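Local coordinates for protein transcriptional regulator, crp family (Thermotoga maritima, PDB 1O5L) that probably binds DNA and regulates transcription as a member of the CRP family, with a cyclic nucleotide-binding type domain as its modelled part, at residues 16-21 and 107-112; 32-37 and 42-47; 73-78 and 84-89; 78-83 and 101-106. All blocks are in the same frame, centred on the assembly; numbering follows the deposited sequence.

Contact 1 of 4, residues 16-21 and 107-112; sequences KKLLPC and LDLLMK
This is a small, wholly apolar contact between L109, on the helix 103-112 that follows the beta-roll of a cyclic nucleotide-binding domain, and the 3-10 turns that precede the roll's first strand, 23-27. The backbones stay well apart, with 9.0 Å between the CA atoms of C21 and L109, and only side chains bridge the gap. L109 reaches out of its helix toward a notch formed by L18 and C21. Those two residues lie three positions apart, and the 3-10 hydrogen bond from C21 N to L18 O, 2.9 Å, keeps them on the same side of the turn. L18 and L109 run past one another in opposite senses, so that CD2 of L18 comes to 4.1 Å from CD1 of L109. With chi1 at -55°, C21 holds its sulfur beside the backbone N and anti to the carbonyl carbon, which aims it at the fork of L109. L18 also packs on L99 and I101 of strand 96-102, continuing the contact into the roll, while L109 rests on L116 of the long helix 114-139. On the neighbouring residue, D108, OD1 makes a salt bridge with R114 of the second subunit. The sulfur SG of C21 touches both branches of the leucine, at 3.8 Å from CD1 of L109 and 4.1 Å from its CD2.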
loop_
_atom_site.group_PDB
_atom_site.type_symbol
_atom_site.label_atom_id
_atom_site.label_comp_id
_atom_site.label_asym_id
_atom_site.label_seq_id
_atom_site.Cartn_x
_atom_site.Cartn_y
_atom_site.Cartn_z
ATOM N N LYS A 16 11.855 16.265 7.251
ATOM C CA LYS A 16 12.670 16.747 8.371
ATOM C C LYS A 16 11.900 17.649 9.348
ATOM O O LYS A 16 12.330 17.849 10.500
ATOM C CB LYS A 16 13.947 17.447 7.862
ATOM C CG LYS A 16 14.968 16.478 7.265
ATOM C CD LYS A 16 16.331 17.149 6.987
ATOM C CE LYS A 16 17.389 16.125 6.538
ATOM N NZ LYS A 16 18.776 16.649 6.686
ATOM N N LYS A 17 10.770 18.192 8.894
ATOM C CA LYS A 17 9.853 18.930 9.772
ATOM C C LYS A 17 9.259 18.065 10.907
ATOM O O LYS A 17 8.802 18.606 11.924
ATOM C CB LYS A 17 8.724 19.557 8.960
ATOM C CG LYS A 17 9.172 20.690 8.082
ATOM C CD LYS A 17 8.014 21.243 7.247
ATOM C CE LYS A 17 8.489 22.392 6.379
ATOM N NZ LYS A 17 7.368 22.995 5.594
ATOM N N LEU A 18 9.287 16.742 10.741
ATOM C CA LEU A 18 8.841 15.838 11.800
ATOM C C LEU A 18 9.897 15.521 12.855
ATOM O O LEU A 18 9.610 14.749 13.759
ATOM C CB LEU A 18 8.294 14.531 11.230
ATOM C CG LEU A 18 7.198 14.628 10.148
ATOM C CD1 LEU A 18 6.728 13.253 9.666
ATOM C CD2 LEU A 18 6.041 15.457 10.597
ATOM N N LEU A 19 11.087 16.132 12.783
ATOM C CA LEU A 19 12.140 15.868 13.772
ATOM C C LEU A 19 11.679 15.950 15.259
ATOM O O LEU A 19 12.084 15.133 16.054
ATOM C CB LEU A 19 13.353 16.786 13.542
ATOM C CG LEU A 19 14.424 16.293 12.569
ATOM C CD1 LEU A 19 15.385 17.421 12.132
ATOM C CD2 LEU A 19 15.207 15.148 13.192
ATOM N N PRO A 20 10.844 16.921 15.619
ATOM C CA PRO A 20 10.370 17.058 16.996
ATOM C C PRO A 20 9.515 15.886 17.535
ATOM O O PRO A 20 9.356 15.735 18.749
ATOM C CB PRO A 20 9.492 18.327 16.938
ATOM C CG PRO A 20 9.917 19.056 15.704
ATOM C CD PRO A 20 10.281 17.970 14.746
ATOM N N CYS A 21 8.992 15.092 16.614
ATOM C CA CYS A 21 8.023 14.031 16.862
ATOM C C CYS A 21 8.659 12.693 17.260
ATOM O O CYS A 21 7.966 11.750 17.593
ATOM C CB CYS A 21 7.210 13.820 15.574
ATOM S SG CYS A 21 6.453 15.356 14.985
ATOM N N LEU A 107 0.158 8.212 13.411
ATOM C CA LEU A 107 -1.272 8.290 13.048
ATOM C C LEU A 107 -1.914 9.646 13.361
ATOM O O LEU A 107 -2.708 10.137 12.564
ATOM C CB LEU A 107 -2.104 7.223 13.774
ATOM C CG LEU A 107 -2.168 5.819 13.213
ATOM C CD1 LEU A 107 -2.856 4.947 14.250
ATOM C CD2 LEU A 107 -2.901 5.730 11.868
ATOM N N ASP A 108 -1.603 10.202 14.541
ATOM C CA ASP A 108 -2.124 11.506 14.957
ATOM C C ASP A 108 -1.699 12.570 13.959
ATOM O O ASP A 108 -2.501 13.401 13.606
ATOM C CB ASP A 108 -1.631 11.932 16.360
ATOM C CG ASP A 108 -2.125 11.031 17.480
ATOM O OD1 ASP A 108 -3.102 10.300 17.283
ATOM O OD2 ASP A 108 -1.602 11.001 18.619
ATOM N N LEU A 109 -0.432 12.553 13.549
ATOM C CA LEU A 109 0.097 13.495 12.560
ATOM C C LEU A 109 -0.615 13.393 11.193
ATOM O O LEU A 109 -0.926 14.412 10.579
ATOM C CB LEU A 109 1.601 13.279 12.354
ATOM C CG LEU A 109 2.514 13.663 13.508
ATOM C CD1 LEU A 109 3.926 13.174 13.275
ATOM C CD2 LEU A 109 2.516 15.183 13.784
ATOM N N LEU A 110 -0.843 12.160 10.731
ATOM C CA LEU A 110 -1.592 11.896 9.512
ATOM C C LEU A 110 -2.978 12.518 9.565
ATOM O O LEU A 110 -3.474 13.035 8.547
ATOM C CB LEU A 110 -1.758 10.378 9.298
ATOM C CG LEU A 110 -0.508 9.577 8.921
ATOM C CD1 LEU A 110 -0.812 8.105 8.697
ATOM C CD2 LEU A 110 0.126 10.162 7.662
ATOM N N MET A 111 -3.625 12.439 10.736
ATOM C CA MET A 111 -5.002 12.936 10.876
ATOM C C MET A 111 -5.060 14.462 10.869
ATOM O O MET A 111 -6.105 15.045 10.544
ATOM C CB MET A 111 -5.673 12.372 12.141
ATOM C CG MET A 111 -5.973 10.858 12.020
ATOM S SD MET A 111 -6.893 10.083 13.362
ATOM C CE MET A 111 -6.069 10.431 14.492
ATOM N N LYS A 112 -3.950 15.115 11.213
ATOM C CA LYS A 112 -3.945 16.575 11.355
ATOM C C LYS A 112 -3.340 17.345 10.177
ATOM O O LYS A 112 -3.488 18.585 10.122
ATOM C CB LYS A 112 -3.226 16.966 12.649
#

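Contact 2 of 4, residues 32-37 and 42-47; sequences IVKHQD and DVLILL
L44 meets V33 and K34 across the interior of the roll, one methyl doing all the touching from its side. CD1 of L44 lies 4.1 Å from CE of K34 and 4.4 Å from CG1 of V33, while the CA atoms of V33 and L44 are 9.9 Å apart, as the backbones belong to the two different sheets. The tighter side is that of L44, a buried residue whose chain is also met by F86 and by S100 of the neighbouring strand, while V33 closes the same region against I98. K34 reaches the leucine with its hydrocarbon part: its chain bends at chi2 (-74°), and the two side chains cross obliquely where CE passes the methyl.

The other side is looser and open to solvent, with I32 and H35 exposed. These two turn to each other instead of to strand 42-48, CG2 of I32 standing 3.8 Å above the centre of the imidazole plane of H35. The chain beyond is tied down by polar bonds: Q36 N to N89 OD1, Q36 OE1 to V56 N. V33 and K34 both face V90 on strand 89-92, a classic beta bulge where the chain turns a corner. Two antiparallel sheets, with side chains meeting between them, are typical of the beta-roll of cyclic nucleotide-binding domains, in the cupin clan.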
loop_
_atom_site.group_PDB
_atom_site.type_symbol
_atom_site.label_atom_id
_atom_site.label_comp_id
_atom_site.label_asym_id
_atom_site.label_seq_id
_atom_site.Cartn_x
_atom_site.Cartn_y
_atom_site.Cartn_z
ATOM N N ILE A 32 23.580 -3.242 11.654
ATOM C CA ILE A 32 22.212 -3.625 11.304
ATOM C C ILE A 32 21.168 -2.729 11.981
ATOM O O ILE A 32 21.120 -2.617 13.198
ATOM C CB ILE A 32 21.979 -5.123 11.635
ATOM C CG1 ILE A 32 22.928 -5.981 10.785
ATOM C CG2 ILE A 32 20.536 -5.514 11.371
ATOM C CD1 ILE A 32 23.007 -7.433 11.190
ATOM N N VAL A 33 20.329 -2.094 11.176
ATOM C CA VAL A 33 19.225 -1.287 11.705
ATOM C C VAL A 33 18.065 -2.192 12.186
ATOM O O VAL A 33 17.558 -2.030 13.280
ATOM C CB VAL A 33 18.737 -0.266 10.646
ATOM C CG1 VAL A 33 17.665 0.602 11.211
ATOM C CG2 VAL A 33 19.913 0.609 10.158
ATOM N N LYS A 34 17.659 -3.140 11.349
ATOM C CA LYS A 34 16.669 -4.150 11.710
ATOM C C LYS A 34 16.991 -5.453 10.985
ATOM O O LYS A 34 17.590 -5.459 9.883
ATOM C CB LYS A 34 15.265 -3.732 11.292
ATOM C CG LYS A 34 14.697 -2.498 11.957
ATOM C CD LYS A 34 14.299 -2.778 13.400
ATOM C CE LYS A 34 13.950 -1.513 14.140
ATOM N NZ LYS A 34 13.619 -1.808 15.562
ATOM N N HIS A 35 16.609 -6.554 11.625
ATOM C CA HIS A 35 16.648 -7.871 11.009
ATOM C C HIS A 35 15.331 -8.174 10.370
ATOM O O HIS A 35 14.276 -7.722 10.828
ATOM C CB HIS A 35 16.900 -8.966 12.041
ATOM C CG HIS A 35 18.238 -8.870 12.670
ATOM N ND1 HIS A 35 18.468 -8.110 13.796
ATOM C CD2 HIS A 35 19.435 -9.378 12.294
ATOM C CE1 HIS A 35 19.751 -8.189 14.107
ATOM N NE2 HIS A 35 20.357 -8.954 13.214
ATOM N N GLN A 36 15.432 -8.987 9.328
ATOM C CA GLN A 36 14.311 -9.619 8.703
ATOM C C GLN A 36 13.481 -10.274 9.809
ATOM O O GLN A 36 14.029 -10.888 10.703
ATOM C CB GLN A 36 14.837 -10.642 7.677
ATOM C CG GLN A 36 13.782 -11.314 6.799
ATOM C CD GLN A 36 14.363 -11.781 5.455
ATOM O OE1 GLN A 36 15.234 -11.106 4.869
ATOM N NE2 GLN A 36 13.899 -12.935 4.973
ATOM N N ASP A 37 12.161 -10.088 9.738
ATOM C CA ASP A 37 11.176 -10.539 10.750
ATOM C C ASP A 37 11.071 -9.738 12.074
ATOM O O ASP A 37 10.219 -10.061 12.892
ATOM C CB ASP A 37 11.326 -12.031 11.051
ATOM C CG ASP A 37 11.269 -12.875 9.800
ATOM O OD1 ASP A 37 10.588 -12.461 8.831
ATOM O OD2 ASP A 37 11.883 -13.959 9.690
ATOM N N ASP A 42 8.005 1.395 15.477
ATOM C CA ASP A 42 8.067 2.799 15.164
ATOM C C ASP A 42 8.187 2.935 13.657
ATOM O O ASP A 42 8.713 2.029 12.969
ATOM C CB ASP A 42 9.286 3.408 15.828
ATOM C CG ASP A 42 9.100 3.644 17.320
ATOM O OD1 ASP A 42 8.057 3.451 17.991
ATOM O OD2 ASP A 42 10.079 4.117 17.927
ATOM N N VAL A 43 7.692 4.062 13.151
ATOM C CA VAL A 43 7.933 4.489 11.787
ATOM C C VAL A 43 9.371 5.067 11.718
ATOM O O VAL A 43 9.754 5.991 12.477
ATOM C CB VAL A 43 6.896 5.562 11.369
ATOM C CG1 VAL A 43 7.162 6.071 9.955
ATOM C CG2 VAL A 43 5.470 5.026 11.512
ATOM N N LEU A 44 10.164 4.525 10.803
ATOM C CA LEU A 44 11.570 4.914 10.652
ATOM C C LEU A 44 11.750 5.772 9.401
ATOM O O LEU A 44 11.263 5.414 8.323
ATOM C CB LEU A 44 12.447 3.663 10.570
ATOM C CG LEU A 44 12.329 2.625 11.697
ATOM C CD1 LEU A 44 13.382 1.585 11.519
ATOM C CD2 LEU A 44 12.446 3.233 13.144
ATOM N N ILE A 45 12.450 6.904 9.546
ATOM C CA ILE A 45 12.746 7.798 8.424
ATOM C C ILE A 45 14.252 8.029 8.338
ATOM O O ILE A 45 14.866 8.474 9.312
ATOM C CB ILE A 45 11.980 9.170 8.584
ATOM C CG1 ILE A 45 10.464 8.941 8.673
ATOM C CG2 ILE A 45 12.295 10.128 7.422
ATOM C CD1 ILE A 45 9.683 10.200 9.037
ATOM N N LEU A 46 14.836 7.745 7.178
ATOM C CA LEU A 46 16.253 7.998 6.936
ATOM C C LEU A 46 16.501 9.485 6.688
ATOM O O LEU A 46 16.046 10.044 5.667
ATOM C CB LEU A 46 16.778 7.209 5.727
ATOM C CG LEU A 46 18.248 7.410 5.382
ATOM C CD1 LEU A 46 19.134 6.855 6.502
ATOM C CD2 LEU A 46 18.611 6.728 4.032
ATOM N N LEU A 47 17.288 10.065 7.597
ATOM C CA LEU A 47 17.597 11.487 7.637
ATOM C C LEU A 47 18.838 11.801 6.838
ATOM O O LEU A 47 18.868 12.787 6.100
ATOM C CB LEU A 47 17.855 11.936 9.091
ATOM C CG LEU A 47 16.648 11.907 10.040
ATOM C CD1 LEU A 47 17.077 12.175 11.483
ATOM C CD2 LEU A 47 15.581 12.912 9.573
#

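Contact 3 of 4, residues 73-78 and 84-89; sequences IIASGF and PRFPVN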
loop_
_atom_site.group_PDB
_atom_site.type_symbol
_atom_site.label_atom_id
_atom_site.label_comp_id
_atom_site.label_asym_id
_atom_site.label_seq_id
_atom_site.Cartn_x
_atom_site.Cartn_y
_atom_site.Cartn_z
ATOM N N ILE A 73 10.718 7.312 4.298
ATOM C CA ILE A 73 10.197 6.297 5.233
ATOM C C ILE A 73 10.658 4.901 4.798
ATOM O O ILE A 73 10.590 4.568 3.636
ATOM C CB ILE A 73 8.650 6.314 5.311
ATOM C CG1 ILE A 73 8.131 7.694 5.722
ATOM C CG2 ILE A 73 8.149 5.245 6.338
ATOM C CD1 ILE A 73 6.686 7.957 5.348
ATOM N N ILE A 74 11.119 4.104 5.751
ATOM C CA ILE A 74 11.514 2.727 5.533
ATOM C C ILE A 74 10.344 1.693 5.661
ATOM O O ILE A 74 9.677 1.619 6.696
ATOM C CB ILE A 74 12.618 2.378 6.537
ATOM C CG1 ILE A 74 13.824 3.285 6.277
ATOM C CG2 ILE A 74 12.980 0.868 6.456
ATOM C CD1 ILE A 74 14.830 3.275 7.373
ATOM N N ALA A 75 10.159 0.876 4.623
ATOM C CA ALA A 75 9.201 -0.231 4.620
ATOM C C ALA A 75 7.806 0.288 4.898
ATOM O O ALA A 75 7.062 -0.291 5.681
ATOM C CB ALA A 75 9.600 -1.319 5.648
ATOM N N SER A 76 7.465 1.366 4.203
ATOM C CA SER A 76 6.240 2.121 4.436
ATOM C C SER A 76 4.961 1.285 4.258
ATOM O O SER A 76 4.016 1.365 5.057
ATOM C CB SER A 76 6.243 3.389 3.545
ATOM O OG SER A 76 5.937 3.104 2.182
ATOM N N GLY A 77 4.926 0.493 3.205
ATOM C CA GLY A 77 3.792 -0.406 2.955
ATOM C C GLY A 77 3.567 -1.550 3.955
ATOM O O GLY A 77 2.543 -2.218 3.894
ATOM N N PHE A 78 4.522 -1.770 4.863
ATOM C CA PHE A 78 4.452 -2.877 5.822
ATOM C C PHE A 78 4.064 -2.392 7.221
ATOM O O PHE A 78 3.687 -3.195 8.080
ATOM C CB PHE A 78 5.793 -3.636 5.854
ATOM C CG PHE A 78 6.126 -4.344 4.559
ATOM C CD1 PHE A 78 5.638 -5.611 4.305
ATOM C CD2 PHE A 78 6.936 -3.741 3.611
ATOM C CE1 PHE A 78 5.938 -6.284 3.089
ATOM C CE2 PHE A 78 7.245 -4.403 2.387
ATOM C CZ PHE A 78 6.751 -5.666 2.132
ATOM N N PRO A 84 2.796 -6.557 11.871
ATOM C CA PRO A 84 3.754 -5.883 10.998
ATOM C C PRO A 84 5.224 -6.200 11.288
ATOM O O PRO A 84 5.666 -6.051 12.433
ATOM C CB PRO A 84 3.504 -4.399 11.278
ATOM C CG PRO A 84 2.873 -4.347 12.597
ATOM C CD PRO A 84 2.211 -5.640 12.873
ATOM N N ARG A 85 5.967 -6.546 10.223
ATOM C CA ARG A 85 7.329 -7.063 10.309
ATOM C C ARG A 85 8.187 -6.582 9.154
ATOM O O ARG A 85 7.727 -6.537 8.015
ATOM C CB ARG A 85 7.306 -8.579 10.282
ATOM C CG ARG A 85 6.940 -9.262 11.595
ATOM C CD ARG A 85 6.854 -10.718 11.402
ATOM N NE ARG A 85 6.728 -11.616 12.566
ATOM C CZ ARG A 85 7.181 -11.455 13.835
ATOM N NH1 ARG A 85 7.836 -10.379 14.283
ATOM N NH2 ARG A 85 6.959 -12.449 14.685
ATOM N N PHE A 86 9.437 -6.220 9.453
ATOM C CA PHE A 86 10.394 -5.889 8.408
ATOM C C PHE A 86 10.625 -7.134 7.518
ATOM O O PHE A 86 10.992 -8.207 8.029
ATOM C CB PHE A 86 11.722 -5.351 9.004
ATOM C CG PHE A 86 11.576 -4.021 9.715
ATOM C CD1 PHE A 86 11.557 -2.823 9.001
ATOM C CD2 PHE A 86 11.383 -3.975 11.103
ATOM C CE1 PHE A 86 11.399 -1.592 9.656
ATOM C CE2 PHE A 86 11.216 -2.747 11.771
ATOM C CZ PHE A 86 11.230 -1.552 11.054
ATOM N N PRO A 87 10.412 -6.987 6.201
ATOM C CA PRO A 87 10.565 -8.113 5.243
ATOM C C PRO A 87 12.022 -8.442 4.871
ATOM O O PRO A 87 12.282 -9.489 4.314
ATOM C CB PRO A 87 9.807 -7.618 3.994
ATOM C CG PRO A 87 9.934 -6.090 4.037
ATOM C CD PRO A 87 10.024 -5.737 5.513
ATOM N N VAL A 88 12.945 -7.530 5.176
ATOM C CA VAL A 88 14.358 -7.669 4.825
ATOM C C VAL A 88 15.224 -7.191 5.966
ATOM O O VAL A 88 14.774 -6.403 6.785
ATOM C CB VAL A 88 14.716 -6.807 3.550
ATOM C CG1 VAL A 88 13.890 -7.257 2.340
ATOM C CG2 VAL A 88 14.505 -5.327 3.798
ATOM N N ASN A 89 16.466 -7.648 6.009
ATOM C CA ASN A 89 17.498 -6.962 6.763
ATOM C C ASN A 89 17.671 -5.525 6.253
ATOM O O ASN A 89 17.688 -5.286 5.045
ATOM C CB ASN A 89 18.828 -7.676 6.624
ATOM C CG ASN A 89 18.927 -8.935 7.443
ATOM O OD1 ASN A 89 18.010 -9.339 8.145
ATOM N ND2 ASN A 89 20.077 -9.557 7.368
#
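The ring of F78 carries P87 over one face, the pyrrolidine CG sitting 3.7 Å from the ring centroid and 17° off its normal. This CH-pi contact joins the two ends of the excursion between strands 72-73 and 89-92, which in cAMP-binding relatives of the cyclic nucleotide-binding fold is the phosphate-binding cassette; whether it serves a ligand here is not established. CG of P87 is shifted toward the rim, coming within 3.6 Å of CE2 of F78. The backbone before the ring is held by F78 N bonding to A75 O at 3.1 Å, closing a tight turn that A75 enters with positive phi. F128 of the second subunit meets the same phenyl ring, with planes at about 60°, so F78 belongs both to the loop and to the subunit interface. With F78 replaced by an alanine, P87 would probably lose the aromatic face it rests on, and F128 of the second subunit its ring partner.

F86 forms the second patch. Its CB leaves in the direction away from residues 73-78, yet the ring swings back with CG beside the backbone N (chi1 -66°). CG2 of I74 then meets the ring edge, 4.3 Å from CE1 of F86, while CB of A75 approaches CD1 of F86 obliquely at 4.2 Å. I40 also packs against F86. Beside the F78 backbone, CB of P84 lies 3.4 Å from the carbonyl O of F78.

Contact 4 of 4, residues 78-83 and 101-106; sequences FIFSSE and IPKEVF
K103 supplies the polar bond that crosses this contact, NZ donating to I79 O at 3.1 Å. The ammonium approaches at a C=O...N angle of 157°, tilted 23° from the carbonyl plane. A water donates to S81 O and is weakly held by the same NZ; I40 O, from a different loop, is a further weak acceptor, so the lysine links the helix start to two loops. Within residues 78-83, S81 OG donates to F78 O at 3.1 Å, buttressing the type I turn from F78 to S81.

The fold is that of a cyclic nucleotide-binding domain: the loop 78-83 packs where strand 96-102 leaves the beta-roll and helix 103-112 starts, with P102 at the N-cap position. Replacing K103 by a methionine would probably leave I79 O without this donor and the water without its link to the helix.

Apolar packing lines the lysine's path. CD of K103 is 4.0 Å from CG2 of I79 and equally far from CE1 of F80, and the bend about CG-CD (chi3 -112°) then carries NZ to the carbonyl. CG2 of I79 lies over one face of the F80 ring, offset toward its rim. The aromatic contact is edge to edge: CZ of F80 lies 4.3 Å from CD2 of F106, and F106 in turn packs edge-to-face with F120 of helix 114-139.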
loop_
_atom_site.group_PDB
_atom_site.type_symbol
_atom_site.label_atom_id
_atom_site.label_comp_id
_atom_site.label_asym_id
_atom_site.label_seq_id
_atom_site.Cartn_x
_atom_site.Cartn_y
_atom_site.Cartn_z
ATOM N N PHE A 78 4.522 -1.770 4.863
ATOM C CA PHE A 78 4.452 -2.877 5.822
ATOM C C PHE A 78 4.064 -2.392 7.221
ATOM O O PHE A 78 3.687 -3.195 8.080
ATOM C CB PHE A 78 5.793 -3.636 5.854
ATOM C CG PHE A 78 6.126 -4.344 4.559
ATOM C CD1 PHE A 78 5.638 -5.611 4.305
ATOM C CD2 PHE A 78 6.936 -3.741 3.611
ATOM C CE1 PHE A 78 5.938 -6.284 3.089
ATOM C CE2 PHE A 78 7.245 -4.403 2.387
ATOM C CZ PHE A 78 6.751 -5.666 2.132
ATOM N N ILE A 79 4.132 -1.077 7.437
ATOM C CA ILE A 79 3.972 -0.515 8.783
ATOM C C ILE A 79 2.645 -0.885 9.389
ATOM O O ILE A 79 2.613 -1.387 10.521
ATOM C CB ILE A 79 4.183 1.027 8.784
ATOM C CG1 ILE A 79 5.629 1.379 8.417
ATOM C CG2 ILE A 79 3.863 1.620 10.154
ATOM C CD1 ILE A 79 5.811 2.839 7.954
ATOM N N PHE A 80 1.564 -0.732 8.608
ATOM C CA PHE A 80 0.201 -0.873 9.119
ATOM C C PHE A 80 -0.503 -2.205 8.794
ATOM O O PHE A 80 -1.721 -2.319 8.972
ATOM C CB PHE A 80 -0.641 0.370 8.723
ATOM C CG PHE A 80 -0.176 1.671 9.421
ATOM C CD1 PHE A 80 -0.497 1.916 10.760
ATOM C CD2 PHE A 80 0.622 2.599 8.750
ATOM C CE1 PHE A 80 -0.049 3.086 11.414
ATOM C CE2 PHE A 80 1.076 3.749 9.362
ATOM C CZ PHE A 80 0.738 3.993 10.730
ATOM N N SER A 81 0.236 -3.242 8.391
ATOM C CA SER A 81 -0.407 -4.573 8.300
ATOM C C SER A 81 -0.752 -5.152 9.678
ATOM O O SER A 81 -0.336 -4.642 10.724
ATOM C CB SER A 81 0.413 -5.586 7.489
ATOM O OG SER A 81 1.755 -5.643 7.897
ATOM N N SER A 82 -1.584 -6.183 9.665
ATOM C CA SER A 82 -1.683 -7.118 10.794
ATOM C C SER A 82 -0.313 -7.788 11.050
ATOM O O SER A 82 0.381 -8.195 10.114
ATOM C CB SER A 82 -2.744 -8.159 10.471
ATOM O OG SER A 82 -3.057 -8.051 9.088
ATOM N N GLU A 83 0.089 -7.867 12.314
ATOM C CA GLU A 83 1.408 -8.409 12.674
ATOM C C GLU A 83 2.514 -7.850 11.753
ATOM O O GLU A 83 3.098 -8.574 10.965
ATOM C CB GLU A 83 1.365 -9.946 12.658
ATOM C CG GLU A 83 2.565 -10.630 13.312
ATOM C CD GLU A 83 2.532 -12.151 13.180
ATOM O OE1 GLU A 83 1.523 -12.777 13.596
ATOM O OE2 GLU A 83 3.522 -12.715 12.648
ATOM N N ILE A 101 9.600 7.560 14.943
ATOM C CA ILE A 101 8.353 8.090 15.493
ATOM C C ILE A 101 7.421 6.947 15.936
ATOM O O ILE A 101 7.152 6.069 15.132
ATOM C CB ILE A 101 7.610 8.943 14.416
ATOM C CG1 ILE A 101 8.540 10.044 13.862
ATOM C CG2 ILE A 101 6.343 9.533 14.991
ATOM C CD1 ILE A 101 7.932 10.855 12.761
ATOM N N PRO A 102 6.876 7.009 17.152
ATOM C CA PRO A 102 5.882 6.031 17.604
ATOM C C PRO A 102 4.672 5.972 16.668
ATOM O O PRO A 102 4.170 7.011 16.199
ATOM C CB PRO A 102 5.475 6.517 19.017
ATOM C CG PRO A 102 6.555 7.450 19.464
ATOM C CD PRO A 102 7.167 8.016 18.188
ATOM N N LYS A 103 4.231 4.749 16.376
ATOM C CA LYS A 103 3.151 4.527 15.427
ATOM C C LYS A 103 1.890 5.363 15.722
ATOM O O LYS A 103 1.257 5.870 14.802
ATOM C CB LYS A 103 2.794 3.040 15.365
ATOM C CG LYS A 103 3.129 2.398 14.042
ATOM C CD LYS A 103 2.415 1.020 13.830
ATOM C CE LYS A 103 3.393 -0.124 13.832
ATOM N NZ LYS A 103 2.688 -1.428 13.637
ATOM N N GLU A 104 1.513 5.441 16.999
ATOM C CA GLU A 104 0.298 6.147 17.420
ATOM C C GLU A 104 0.415 7.640 17.181
ATOM O O GLU A 104 -0.561 8.275 16.757
ATOM C CB GLU A 104 -0.039 5.901 18.905
ATOM C CG GLU A 104 -0.441 4.470 19.243
ATOM C CD GLU A 104 -1.637 3.942 18.429
ATOM O OE1 GLU A 104 -2.543 4.734 18.096
ATOM O OE2 GLU A 104 -1.674 2.725 18.121
ATOM N N VAL A 105 1.598 8.189 17.469
ATOM C CA VAL A 105 1.901 9.557 17.158
ATOM C C VAL A 105 1.909 9.761 15.632
ATOM O O VAL A 105 1.371 10.780 15.142
ATOM C CB VAL A 105 3.228 9.994 17.784
ATOM C CG1 VAL A 105 3.587 11.411 17.362
ATOM C CG2 VAL A 105 3.172 9.901 19.320
ATOM N N PHE A 106 2.499 8.825 14.869
ATOM C CA PHE A 106 2.486 9.013 13.407
ATOM C C PHE A 106 1.038 9.057 12.888
ATOM O O PHE A 106 0.708 9.901 12.088
ATOM C CB PHE A 106 3.319 7.968 12.663
ATOM C CG PHE A 106 3.582 8.330 11.223
ATOM C CD1 PHE A 106 4.492 9.335 10.900
ATOM C CD2 PHE A 106 2.900 7.686 10.178
ATOM C CE1 PHE A 106 4.730 9.694 9.541
ATOM C CE2 PHE A 106 3.122 8.030 8.832
ATOM C CZ PHE A 106 4.044 9.027 8.511
HETATM O O HOH W 1 -0.487 -2.036 12.423
#

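Contact 4 is the most buried, three of its four touching residues being buried; contacts 1 to 3 are partly buried, contact 3 includes the exposed R85, and contact 1 sits farthest from the chain centre. Contacts 1 and 4 share helix 103-112 and touch, L107 lying on F80, but the first is purely apolar while the second adds a lysine-to-carbonyl bond. Contact 2 sets a methyl against aliphatic chains between the two sheets; contact 3 is CH-pi and aromatic packing within a loop. Strands 42-48 and 96-102 tie contact 2 to contact 4, and F78 is common to contacts 3 and 4. Contacts 1, 3 and 4 reach the second subunit; contact 2 does not.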